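PDB 3MC9: Alr2269 protein from Nostoc sp., which is an Omp85-family outer-membrane protein that probably inserts or transports polypeptides at the outer membrane, with periplasmic POTRA domains thought to engage the substrates. Local coordinates for residues A[67-70]-A[75-78]; A[82-87]-A[112-117]; A[106-111]-A[132-137]; A[155-160]-A[191-196]; A[181-186]-A[212-217]. All blocks are in the same frame, centred on the assembly; numbering follows the deposited sequence.

Contact 1. Residues A[67-70]-A[75-78]; sequences VLVR and QLTP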
# COMPACT_ATOMS: atom_id res chain seq x y z
N VAL A 67 -9.56 -13.96 -15.57
CA VAL A 67 -9.04 -13.15 -14.47
C VAL A 67 -10.16 -12.27 -13.97
O VAL A 67 -10.77 -11.55 -14.75
CB VAL A 67 -7.83 -12.27 -14.88
CG1 VAL A 67 -7.41 -11.36 -13.69
CG2 VAL A 67 -6.67 -13.16 -15.30
N LEU A 68 -10.44 -12.36 -12.68
CA LEU A 68 -11.44 -11.52 -12.05
C LEU A 68 -10.72 -10.65 -11.01
O LEU A 68 -9.82 -11.12 -10.30
CB LEU A 68 -12.54 -12.36 -11.37
CG LEU A 68 -13.25 -13.46 -12.18
CD1 LEU A 68 -14.44 -14.10 -11.38
CD2 LEU A 68 -13.76 -12.92 -13.50
N VAL A 69 -11.07 -9.37 -10.97
CA VAL A 69 -10.55 -8.46 -9.95
C VAL A 69 -11.73 -8.10 -9.07
O VAL A 69 -12.71 -7.59 -9.58
CB VAL A 69 -9.97 -7.19 -10.57
CG1 VAL A 69 -9.59 -6.20 -9.47
CG2 VAL A 69 -8.76 -7.53 -11.45
N ARG A 70 -11.64 -8.38 -7.77
CA ARG A 70 -12.79 -8.23 -6.87
C ARG A 70 -12.43 -7.49 -5.59
O ARG A 70 -11.34 -7.67 -5.07
CB ARG A 70 -13.36 -9.60 -6.48
CG ARG A 70 -14.00 -10.39 -7.62
CD ARG A 70 -15.23 -9.68 -8.17
NE ARG A 70 -15.87 -10.44 -9.25
CZ ARG A 70 -15.72 -10.21 -10.56
NH1 ARG A 70 -16.36 -10.99 -11.43
NH2 ARG A 70 -14.96 -9.21 -11.01
N GLN A 75 -17.54 -1.97 -2.49
CA GLN A 75 -17.49 -2.00 -3.94
C GLN A 75 -16.10 -1.67 -4.42
O GLN A 75 -15.33 -1.00 -3.73
CB GLN A 75 -18.43 -0.98 -4.57
CG GLN A 75 -19.84 -1.43 -4.72
CD GLN A 75 -20.72 -0.82 -3.68
OE1 GLN A 75 -21.42 0.16 -3.94
NE2 GLN A 75 -20.66 -1.36 -2.46
N LEU A 76 -15.79 -2.13 -5.63
CA LEU A 76 -14.55 -1.78 -6.29
C LEU A 76 -14.87 -0.77 -7.37
O LEU A 76 -15.61 -1.05 -8.31
CB LEU A 76 -13.88 -3.01 -6.90
CG LEU A 76 -12.44 -2.77 -7.37
CD1 LEU A 76 -11.58 -2.24 -6.23
CD2 LEU A 76 -11.84 -4.06 -7.93
N THR A 77 -14.31 0.42 -7.22
CA THR A 77 -14.37 1.44 -8.26
C THR A 77 -13.76 0.90 -9.56
O THR A 77 -12.81 0.13 -9.53
CB THR A 77 -13.66 2.76 -7.79
OG1 THR A 77 -13.16 3.48 -8.92
CG2 THR A 77 -12.48 2.46 -6.88
N PRO A 78 -14.33 1.29 -10.71
CA PRO A 78 -13.71 0.91 -11.99
C PRO A 78 -12.31 1.49 -12.17
O PRO A 78 -11.48 0.88 -12.85
CB PRO A 78 -14.67 1.48 -13.04
CG PRO A 78 -15.64 2.35 -12.30
CD PRO A 78 -15.68 1.85 -10.90
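Val69 and Leu76 carry most of this small contact, in which strand 67-70 is met by the loop that follows it. Along the strand, Val67 comes first, its carbonyl O hydrogen-bonded to Tyr85 OH of the next helix. At Leu68, CB has the Arg70 guanidinium lying over it, 3.9 Å from that plane and beneath its centre. Val69 does the touching. Its CG1 is anti to the backbone N (chi1 173°), which turns this methyl toward the loop and leaves CG2 for the helix behind. Leu76 reaches in at about a right angle to the valine, and its CD2 comes to 3.5 Å from Val69 CG1, tighter than usual for two methyl carbons. The same CD2 sits 4.0 Å from Val69 O. Arg70 closes the segment: its CB points away from the loop, and only its backbone approaches, Arg70 C lying 4.2 Å from Leu76 CD2. The side chain bends round until NH2 gives a 3.1 Å hydrogen bond to Val69 O, nearly in the guanidinium plane but arriving 56° out of the carbonyl plane. Leu76 lies at the margin of the POTRA domain's apolar interior, also touching Glu81 and Val134. Strand 62-71 is hydrogen-bonded to strand 127-136, while helix 78-87 packs Glu81 and Val84 against Val69 and starts just after Thr77, its N-cap.

Contact 2. Residues A[82-87]-A[112-117]; sequences TQVYNV and GFFSNV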
# COMPACT_ATOMS: atom_id res chain seq x y z
N THR A 82 -9.08 -0.94 -12.83
CA THR A 82 -8.14 -0.61 -13.90
C THR A 82 -6.71 -0.59 -13.39
O THR A 82 -5.80 -1.05 -14.07
CB THR A 82 -8.49 0.75 -14.51
OG1 THR A 82 -9.84 0.71 -15.00
CG2 THR A 82 -7.54 1.11 -15.65
N GLN A 83 -6.51 -0.03 -12.21
CA GLN A 83 -5.19 -0.01 -11.56
C GLN A 83 -4.64 -1.42 -11.45
O GLN A 83 -3.48 -1.66 -11.76
CB GLN A 83 -5.27 0.61 -10.16
CG GLN A 83 -5.40 2.11 -10.14
CD GLN A 83 -4.12 2.81 -10.53
OE1 GLN A 83 -4.14 3.80 -11.25
NE2 GLN A 83 -2.99 2.28 -10.08
N VAL A 84 -5.46 -2.34 -10.97
CA VAL A 84 -5.06 -3.75 -10.87
C VAL A 84 -4.71 -4.33 -12.25
O VAL A 84 -3.62 -4.89 -12.43
CB VAL A 84 -6.16 -4.61 -10.18
CG1 VAL A 84 -5.82 -6.10 -10.23
CG2 VAL A 84 -6.37 -4.15 -8.75
N TYR A 85 -5.59 -4.15 -13.23
CA TYR A 85 -5.38 -4.72 -14.58
C TYR A 85 -4.11 -4.17 -15.23
O TYR A 85 -3.39 -4.91 -15.88
CB TYR A 85 -6.62 -4.55 -15.49
CG TYR A 85 -7.70 -5.61 -15.28
CD1 TYR A 85 -7.47 -6.94 -15.63
CD2 TYR A 85 -8.94 -5.29 -14.74
CE1 TYR A 85 -8.45 -7.91 -15.45
CE2 TYR A 85 -9.92 -6.26 -14.55
CZ TYR A 85 -9.68 -7.56 -14.91
OH TYR A 85 -10.65 -8.52 -14.70
N ASN A 86 -3.82 -2.89 -14.98
CA ASN A 86 -2.60 -2.25 -15.47
C ASN A 86 -1.27 -2.88 -15.05
O ASN A 86 -0.27 -2.71 -15.74
CB ASN A 86 -2.54 -0.78 -15.01
CG ASN A 86 -3.49 0.12 -15.77
OD1 ASN A 86 -4.15 -0.28 -16.73
ND2 ASN A 86 -3.56 1.36 -15.32
N VAL A 87 -1.22 -3.56 -13.91
CA VAL A 87 0.08 -4.00 -13.37
C VAL A 87 0.27 -5.50 -13.29
O VAL A 87 1.41 -5.97 -13.12
CB VAL A 87 0.33 -3.38 -11.98
CG1 VAL A 87 0.34 -1.86 -12.09
CG2 VAL A 87 -0.70 -3.86 -10.98
N GLY A 112 0.09 1.12 -4.46
CA GLY A 112 -0.09 1.90 -3.25
C GLY A 112 -1.53 2.12 -2.80
O GLY A 112 -1.74 2.67 -1.72
N PHE A 113 -2.51 1.69 -3.58
CA PHE A 113 -3.91 1.97 -3.22
C PHE A 113 -4.57 0.93 -2.31
O PHE A 113 -5.69 1.17 -1.84
CB PHE A 113 -4.77 2.15 -4.46
CG PHE A 113 -4.44 3.36 -5.28
CD1 PHE A 113 -4.75 4.62 -4.82
CD2 PHE A 113 -3.84 3.22 -6.52
CE1 PHE A 113 -4.45 5.75 -5.59
CE2 PHE A 113 -3.54 4.33 -7.29
CZ PHE A 113 -3.85 5.60 -6.83
N PHE A 114 -3.90 -0.19 -2.02
CA PHE A 114 -4.55 -1.31 -1.31
C PHE A 114 -3.89 -1.72 -0.03
O PHE A 114 -2.66 -1.74 0.06
CB PHE A 114 -4.61 -2.52 -2.23
CG PHE A 114 -5.14 -2.21 -3.57
CD1 PHE A 114 -6.52 -2.15 -3.78
CD2 PHE A 114 -4.29 -1.93 -4.62
CE1 PHE A 114 -7.02 -1.83 -5.03
CE2 PHE A 114 -4.77 -1.63 -5.85
CZ PHE A 114 -6.14 -1.57 -6.07
N SER A 115 -4.70 -2.10 0.96
CA SER A 115 -4.20 -2.57 2.25
C SER A 115 -4.01 -4.10 2.25
O SER A 115 -3.19 -4.64 2.99
CB SER A 115 -5.15 -2.15 3.38
OG SER A 115 -6.52 -2.42 3.06
N ASN A 116 -4.78 -4.79 1.41
CA ASN A 116 -4.63 -6.24 1.27
C ASN A 116 -4.86 -6.69 -0.17
O ASN A 116 -5.69 -6.12 -0.88
CB ASN A 116 -5.59 -6.99 2.22
CG ASN A 116 -5.19 -8.45 2.44
OD1 ASN A 116 -6.05 -9.32 2.59
ND2 ASN A 116 -3.88 -8.73 2.46
N VAL A 117 -4.11 -7.71 -0.57
CA VAL A 117 -4.16 -8.27 -1.90
C VAL A 117 -3.88 -9.77 -1.82
O VAL A 117 -2.91 -10.19 -1.18
CB VAL A 117 -3.07 -7.67 -2.82
CG1 VAL A 117 -3.20 -8.25 -4.22
CG2 VAL A 117 -3.15 -6.15 -2.83
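Gln83 and Val84, neighbours on the first helix of a POTRA domain (a βααββ fold), meet the consecutive phenylalanines Phe113 and Phe114 where the second helix gives way to strand 114-124. The two pairs differ in character. Gln83 places CG beside its backbone N and then bends again at chi2 (-72°), so the side chain curls instead of extending and lays its amide beside Phe113. NE2 comes to 3.5 Å from Phe113 CE2, and Gln83 CD is 3.6 Å from the same carbon. The approach is at the ring edge, near the ring plane, with the amide turned 71° from it; NE2 is therefore not stacked over the pi cloud. The aliphatic part helps too, Gln83 CG lying 4.1 Å from Phe113 CD2.

The second pair is apolar and more deeply buried. Val84 holds CG1 anti to the backbone N (chi1 173°), which leaves CG2 as the branch that reaches Phe114, at an inclination that is neither face-on nor edge-on. Phe114 is also screened by its predecessor, with Phe113 CB 4.0 Å above one face and offset toward the rim. Gly112, at positive phi, lets the chain leave helix 98-110 and deliver both rings to the first helix. Ile108 of that second helix packs on Val84 and Phe114, whereas Phe113 also touches Asn175 of the following POTRA domain, to which Gly112 is joined by a backbone bond with Leu176. Between the two apolar side chains, Val84 CG2 lies 3.7 Å from Phe114 CZ.

Contact 3. Residues A[106-111]-A[132-137]; sequences NAIFGT and FIVQPN
Ile108, on the inner side of helix 98-110, drops between Phe132 and Val134, two residues on the same face of strand 127-136. Its CB points to the strand and parts the side chain into two arms. The short arm, CG2, is anti to the backbone N and meets Val134 CG1 at 4.0 Å, the two side chains running at about a right angle to each other. The long arm starts with CG1 beside the backbone N and continues nearly extended (chi2 160°), which carries the tip past Val134 to the phenylalanine. There CD1 settles 3.7 Å from Phe132 CD1 and 4.1 Å from Phe132 CG, at a slant to the ring. One isoleucine thus fills the step between alternate strand residues with methyls alone, and no hydrogen bond joins the segments.

Its backbone carbonyl serves another purpose: Thr111 OG1 donates a 2.6 Å hydrogen bond to Ile108 O, nearly in line with the C=O bond, as the helix runs out. This is helix-on-sheet packing in the core of the POTRA domain. Val84 of helix 78-87 and Phe114 and Val117 of strand 114-124 also pack round Ile108, as does Ile88, while Leu101 and Asp104, earlier on its own helix, touch Phe132. Strand 127-136 runs between strands 62-71 and 114-124, and Ile108 bridges from the helix to strands 127-136 and 114-124.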
# COMPACT_ATOMS: atom_id res chain seq x y z
N ASN A 106 2.46 -8.50 -5.58
CA ASN A 106 3.43 -7.44 -5.25
C ASN A 106 3.23 -6.16 -6.07
O ASN A 106 3.32 -5.06 -5.54
CB ASN A 106 4.88 -7.91 -5.45
CG ASN A 106 5.26 -9.05 -4.51
OD1 ASN A 106 4.51 -9.36 -3.58
ND2 ASN A 106 6.40 -9.71 -4.77
N ALA A 107 2.94 -6.33 -7.35
CA ALA A 107 2.73 -5.19 -8.24
C ALA A 107 1.42 -4.48 -7.89
O ALA A 107 1.33 -3.27 -7.94
CB ALA A 107 2.74 -5.64 -9.68
N ILE A 108 0.41 -5.23 -7.48
CA ILE A 108 -0.83 -4.59 -7.04
C ILE A 108 -0.56 -3.73 -5.78
O ILE A 108 -0.99 -2.58 -5.70
CB ILE A 108 -1.96 -5.64 -6.83
CG1 ILE A 108 -2.34 -6.26 -8.18
CG2 ILE A 108 -3.19 -5.00 -6.19
CD1 ILE A 108 -3.07 -7.62 -8.07
N PHE A 109 0.18 -4.28 -4.83
CA PHE A 109 0.55 -3.53 -3.64
C PHE A 109 1.35 -2.31 -4.04
O PHE A 109 1.17 -1.23 -3.46
CB PHE A 109 1.41 -4.36 -2.68
CG PHE A 109 0.64 -5.08 -1.64
CD1 PHE A 109 -0.11 -4.37 -0.70
CD2 PHE A 109 0.69 -6.47 -1.54
CE1 PHE A 109 -0.84 -5.05 0.29
CE2 PHE A 109 -0.01 -7.16 -0.53
CZ PHE A 109 -0.79 -6.45 0.38
N GLY A 110 2.24 -2.50 -5.02
CA GLY A 110 3.11 -1.46 -5.53
C GLY A 110 2.37 -0.23 -5.98
O GLY A 110 2.88 0.86 -5.84
N THR A 111 1.17 -0.38 -6.51
CA THR A 111 0.36 0.78 -6.87
C THR A 111 0.09 1.69 -5.66
O THR A 111 -0.16 2.87 -5.83
CB THR A 111 -1.00 0.38 -7.46
OG1 THR A 111 -1.84 -0.18 -6.43
CG2 THR A 111 -0.82 -0.60 -8.62
N PHE A 132 -8.18 -11.95 -8.23
CA PHE A 132 -7.37 -11.05 -7.43
C PHE A 132 -8.35 -10.32 -6.54
O PHE A 132 -9.22 -9.60 -7.03
CB PHE A 132 -6.57 -10.07 -8.29
CG PHE A 132 -5.46 -10.74 -9.07
CD1 PHE A 132 -4.28 -11.13 -8.43
CD2 PHE A 132 -5.61 -10.99 -10.42
CE1 PHE A 132 -3.27 -11.76 -9.14
CE2 PHE A 132 -4.60 -11.62 -11.13
CZ PHE A 132 -3.43 -12.02 -10.49
N ILE A 133 -8.24 -10.56 -5.24
CA ILE A 133 -9.15 -9.97 -4.27
C ILE A 133 -8.39 -8.89 -3.54
O ILE A 133 -7.35 -9.14 -2.92
CB ILE A 133 -9.73 -11.04 -3.32
CG1 ILE A 133 -10.49 -12.09 -4.15
CG2 ILE A 133 -10.67 -10.40 -2.28
CD1 ILE A 133 -10.42 -13.48 -3.58
N VAL A 134 -8.88 -7.67 -3.64
CA VAL A 134 -8.15 -6.52 -3.17
C VAL A 134 -9.03 -5.71 -2.23
O VAL A 134 -10.25 -5.67 -2.38
CB VAL A 134 -7.67 -5.65 -4.35
CG1 VAL A 134 -6.86 -6.49 -5.35
CG2 VAL A 134 -8.85 -4.97 -5.04
N GLN A 135 -8.39 -5.08 -1.25
CA GLN A 135 -9.08 -4.24 -0.27
C GLN A 135 -8.52 -2.85 -0.43
O GLN A 135 -7.38 -2.59 -0.04
CB GLN A 135 -8.84 -4.76 1.15
CG GLN A 135 -9.61 -4.02 2.25
CD GLN A 135 -11.07 -3.72 1.92
OE1 GLN A 135 -11.46 -2.56 1.83
NE2 GLN A 135 -11.88 -4.76 1.75
N PRO A 136 -9.31 -1.95 -1.04
CA PRO A 136 -8.82 -0.58 -1.19
C PRO A 136 -8.48 0.06 0.15
O PRO A 136 -9.12 -0.23 1.17
CB PRO A 136 -10.01 0.15 -1.84
CG PRO A 136 -10.83 -0.91 -2.47
CD PRO A 136 -10.62 -2.15 -1.66
N ASN A 137 -7.46 0.91 0.16
CA ASN A 137 -7.12 1.69 1.36
C ASN A 137 -8.30 2.58 1.73
O ASN A 137 -9.08 2.97 0.85
CB ASN A 137 -5.92 2.59 1.09
CG ASN A 137 -4.59 1.85 1.16
OD1 ASN A 137 -4.39 0.94 1.97
ND2 ASN A 137 -3.65 2.26 0.32

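Contact 4. Residues A[155-160]-A[191-196]; sequences SVLPQA and QDQGYV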
# COMPACT_ATOMS: atom_id res chain seq x y z
N SER A 155 7.24 13.87 20.64
CA SER A 155 8.02 14.16 19.43
C SER A 155 8.83 15.44 19.60
O SER A 155 8.35 16.41 20.16
CB SER A 155 7.12 14.30 18.21
OG SER A 155 7.87 14.73 17.07
N VAL A 156 10.05 15.45 19.09
CA VAL A 156 10.84 16.67 19.09
C VAL A 156 10.41 17.66 18.00
O VAL A 156 10.92 18.76 17.97
CB VAL A 156 12.35 16.39 18.94
CG1 VAL A 156 12.82 15.38 20.01
CG2 VAL A 156 12.68 15.93 17.52
N LEU A 157 9.49 17.29 17.11
CA LEU A 157 9.05 18.23 16.07
C LEU A 157 7.74 18.92 16.46
O LEU A 157 6.96 18.38 17.25
CB LEU A 157 8.89 17.54 14.71
CG LEU A 157 10.18 17.12 14.00
CD1 LEU A 157 9.85 16.44 12.68
CD2 LEU A 157 11.13 18.32 13.80
N PRO A 158 7.50 20.12 15.91
CA PRO A 158 6.25 20.79 16.24
C PRO A 158 5.05 19.85 16.07
O PRO A 158 5.07 18.94 15.22
CB PRO A 158 6.19 21.95 15.25
CG PRO A 158 7.59 22.21 14.82
CD PRO A 158 8.33 20.89 14.95
N GLN A 159 4.02 20.07 16.88
CA GLN A 159 2.83 19.22 16.90
C GLN A 159 2.17 19.14 15.53
O GLN A 159 1.59 18.13 15.16
CB GLN A 159 1.81 19.75 17.93
CG GLN A 159 0.57 18.84 18.11
CD GLN A 159 -0.66 19.37 17.40
OE1 GLN A 159 -1.38 20.21 17.94
NE2 GLN A 159 -0.93 18.88 16.20
N ALA A 160 2.27 20.23 14.78
CA ALA A 160 1.52 20.35 13.55
C ALA A 160 2.32 19.93 12.32
O ALA A 160 1.83 20.07 11.22
CB ALA A 160 1.02 21.81 13.40
N GLN A 191 16.20 16.04 9.93
CA GLN A 191 17.57 16.39 9.64
C GLN A 191 17.84 17.89 9.80
O GLN A 191 18.81 18.30 10.44
CB GLN A 191 17.94 15.91 8.25
CG GLN A 191 19.39 16.23 7.86
CD GLN A 191 19.71 15.74 6.47
OE1 GLN A 191 19.72 14.54 6.20
NE2 GLN A 191 19.96 16.67 5.58
N ASP A 192 16.96 18.71 9.21
CA ASP A 192 17.05 20.16 9.32
C ASP A 192 17.13 20.63 10.77
O ASP A 192 17.83 21.58 11.06
CB ASP A 192 15.83 20.82 8.70
CG ASP A 192 15.83 20.73 7.19
OD1 ASP A 192 16.91 20.54 6.59
OD2 ASP A 192 14.75 20.85 6.61
N GLN A 193 16.42 19.95 11.66
CA GLN A 193 16.41 20.34 13.08
C GLN A 193 17.52 19.71 13.90
O GLN A 193 17.50 19.84 15.13
CB GLN A 193 15.07 20.00 13.72
CG GLN A 193 13.90 20.70 13.10
CD GLN A 193 14.15 22.20 12.93
OE1 GLN A 193 14.51 22.91 13.88
NE2 GLN A 193 13.99 22.67 11.70
N GLY A 194 18.47 19.04 13.25
CA GLY A 194 19.63 18.44 13.96
C GLY A 194 19.53 16.94 14.25
O GLY A 194 20.48 16.36 14.76
N TYR A 195 18.40 16.33 13.90
CA TYR A 195 18.15 14.89 14.13
C TYR A 195 18.41 14.13 12.83
O TYR A 195 17.49 13.77 12.10
CB TYR A 195 16.72 14.68 14.64
CG TYR A 195 16.52 15.35 15.98
CD1 TYR A 195 16.23 16.71 16.06
CD2 TYR A 195 16.67 14.63 17.18
CE1 TYR A 195 16.09 17.35 17.31
CE2 TYR A 195 16.53 15.26 18.42
CZ TYR A 195 16.24 16.62 18.48
OH TYR A 195 16.08 17.26 19.70
N VAL A 196 19.70 13.93 12.54
CA VAL A 196 20.11 13.46 11.24
C VAL A 196 20.10 11.93 11.11
O VAL A 196 20.52 11.40 10.07
CB VAL A 196 21.49 14.01 10.87
CG1 VAL A 196 21.51 15.57 10.95
CG2 VAL A 196 22.56 13.43 11.78
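Val156 sits squarely over one face of the Tyr195 ring, and this CH-pi contact is the compact half of the meeting between the loop 155-160 and the end of helix 176-192. The CG2 methyl lies 3.7 Å from the centroid of the Tyr195 ring, only 12° off the ring normal. It occupies the branch position between the backbone N and the carbonyl carbon, leaving CG1 to lie over the phenol end, 3.8 Å from Tyr195 OH. The two side chains approach from opposite directions, so the valine methyl meets the ring face head-on. Compact as it is, this pair lies on the surface.

The other half is sparser but runs inward. Leu157 CD2 touches Gln193 CG at 3.7 Å, a single aliphatic pair; Gln193 is an exposed residue, whereas Leu157 is buried. Leu157 N donates to Ser155 OG at 3.0 Å in an ST turn, and Gly194, with positive phi, closes the helix in a Schellman motif in which Tyr195 N binds Tyr190 O and Gly194 N binds Gln191 O at 2.9 Å. That helix end is what swings Tyr195 round to Val156. Within this ShlB-type POTRA domain, the loop lies between strand 142-146 and helix 161-166; Glu218, just past strand 211-217, holds Ser155 OG and Val156 N, and Leu157 leans on Leu186 and Tyr190 of helix 176-192.

Contact 5. Residues A[181-186]-A[212-217]; sequences EGIKEL and VTLQVA
Ile183 and Leu214 meet because Ile183 sends its longer arm across the gap, nearly extended, and Leu214 its forked end. Ile183 has CG1 beside the backbone N, with chi2 at 166°, so that although its CB leaves the flank of the helix, the far part of the chain turns in to the strand. Leu214 also puts CG beside its backbone N, and its two methyls then divide the isoleucine between them: Leu214 CD1 lies 4.0 Å from Ile183 CG1, and Leu214 CD2 is 4.0 Å from Ile183 CD1.

Nearly one turn further on, the CB of Leu186 points toward the strand. Its chi1 of -140° is well away from a staggered value, and from there CD1 reaches both Leu214 CD1, at 4.2 Å, and Val216 CG2, at 4.4 Å. These are comfortable rather than tight distances, and all four side chains are buried and apolar. Leu214 is the shared element, holding two residues spaced three apart on the helix.

The helix segment runs 35° from the strand direction, with the axes 12.0 Å apart at closest approach, as in helix-on-sheet packing of a POTRA domain. Strand 211-217 lies between strands 142-146 and 199-206, whose Val143 and Pro204 also touch Leu214. Helix 161-166 closes the same core, its Phe166 packing on both Ile183 and Leu214 and its Ile165 on Leu186.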
# COMPACT_ATOMS: atom_id res chain seq x y z
N GLU A 181 6.46 9.56 -0.03
CA GLU A 181 7.09 10.82 -0.42
C GLU A 181 7.03 11.79 0.76
O GLU A 181 8.02 12.42 1.10
CB GLU A 181 6.41 11.41 -1.66
CG GLU A 181 6.86 10.74 -2.95
CD GLU A 181 8.34 10.98 -3.21
OE1 GLU A 181 8.71 12.13 -3.54
OE2 GLU A 181 9.12 10.01 -3.08
N GLY A 182 5.88 11.86 1.40
CA GLY A 182 5.73 12.66 2.61
C GLY A 182 6.67 12.24 3.74
O GLY A 182 7.18 13.10 4.48
N ILE A 183 6.90 10.94 3.86
CA ILE A 183 7.81 10.39 4.87
C ILE A 183 9.23 10.87 4.63
O ILE A 183 9.96 11.22 5.54
CB ILE A 183 7.74 8.84 4.92
CG1 ILE A 183 6.40 8.40 5.54
CG2 ILE A 183 8.93 8.29 5.75
CD1 ILE A 183 6.02 6.90 5.37
N LYS A 184 9.62 10.90 3.37
CA LYS A 184 10.92 11.42 2.98
C LYS A 184 11.06 12.90 3.35
O LYS A 184 12.11 13.35 3.81
CB LYS A 184 11.12 11.27 1.47
CG LYS A 184 11.34 9.81 1.03
CD LYS A 184 12.25 9.70 -0.19
CE LYS A 184 12.92 8.33 -0.28
NZ LYS A 184 14.29 8.30 0.36
N GLU A 185 9.99 13.66 3.13
CA GLU A 185 9.99 15.06 3.53
C GLU A 185 10.08 15.20 5.08
O GLU A 185 10.83 16.03 5.57
CB GLU A 185 8.77 15.75 2.91
CG GLU A 185 8.70 17.25 3.12
CD GLU A 185 7.56 17.91 2.34
OE1 GLU A 185 6.98 17.27 1.44
OE2 GLU A 185 7.26 19.09 2.63
N LEU A 186 9.37 14.35 5.83
CA LEU A 186 9.49 14.30 7.31
C LEU A 186 10.93 14.06 7.77
O LEU A 186 11.47 14.75 8.63
CB LEU A 186 8.66 13.14 7.87
CG LEU A 186 7.84 13.25 9.16
CD1 LEU A 186 7.67 11.84 9.82
CD2 LEU A 186 8.34 14.30 10.14
N VAL A 212 -3.32 7.23 9.87
CA VAL A 212 -2.00 6.62 9.74
C VAL A 212 -1.11 7.06 10.89
O VAL A 212 -0.87 8.25 11.07
CB VAL A 212 -1.32 7.03 8.44
CG1 VAL A 212 0.09 6.39 8.34
CG2 VAL A 212 -2.19 6.66 7.27
N THR A 213 -0.60 6.09 11.64
CA THR A 213 0.35 6.36 12.70
C THR A 213 1.75 5.96 12.23
O THR A 213 1.99 4.80 11.88
CB THR A 213 0.00 5.59 13.97
OG1 THR A 213 -1.37 5.83 14.32
CG2 THR A 213 0.92 5.99 15.13
N LEU A 214 2.67 6.93 12.21
CA LEU A 214 4.08 6.70 11.89
C LEU A 214 4.91 6.71 13.17
O LEU A 214 5.03 7.73 13.85
CB LEU A 214 4.61 7.79 10.96
CG LEU A 214 3.86 8.01 9.65
CD1 LEU A 214 4.47 9.22 8.90
CD2 LEU A 214 3.93 6.73 8.82
N GLN A 215 5.45 5.56 13.50
CA GLN A 215 6.33 5.39 14.64
C GLN A 215 7.71 5.79 14.15
O GLN A 215 8.16 5.24 13.14
CB GLN A 215 6.29 3.92 15.02
CG GLN A 215 6.69 3.60 16.42
CD GLN A 215 6.11 2.24 16.85
OE1 GLN A 215 6.61 1.19 16.45
NE2 GLN A 215 5.05 2.28 17.66
N VAL A 216 8.37 6.73 14.85
CA VAL A 216 9.68 7.25 14.46
C VAL A 216 10.67 7.14 15.62
O VAL A 216 10.36 7.52 16.74
CB VAL A 216 9.60 8.74 14.04
CG1 VAL A 216 10.95 9.24 13.57
CG2 VAL A 216 8.59 8.93 12.94
N ALA A 217 11.85 6.59 15.34
CA ALA A 217 12.98 6.64 16.25
C ALA A 217 13.68 7.94 15.92
O ALA A 217 14.42 8.02 14.97
CB ALA A 217 13.93 5.45 16.04

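Overall arrangement
The five contacts fall into two groups, one for each POTRA domain. Contacts 1, 2 and 3 share the sheet formed by strands 62-71, 127-136 and 114-124 and its two helices: contacts 2 and 3 have centres about 3 Å apart and alternate along the chain, while contact 1 precedes and touches them, its centre about 10 and 11 Å from theirs. Contacts 4 and 5 come later, also alternate, share helix 176-192 and touch through Leu157 and Leu186, their centres about 12 Å apart. No pair touches between the groups; nearest atoms of contacts 3 and 5 are about 8 Å apart. Each domain therefore has its own core, as expected of modules strung in series in the periplasm.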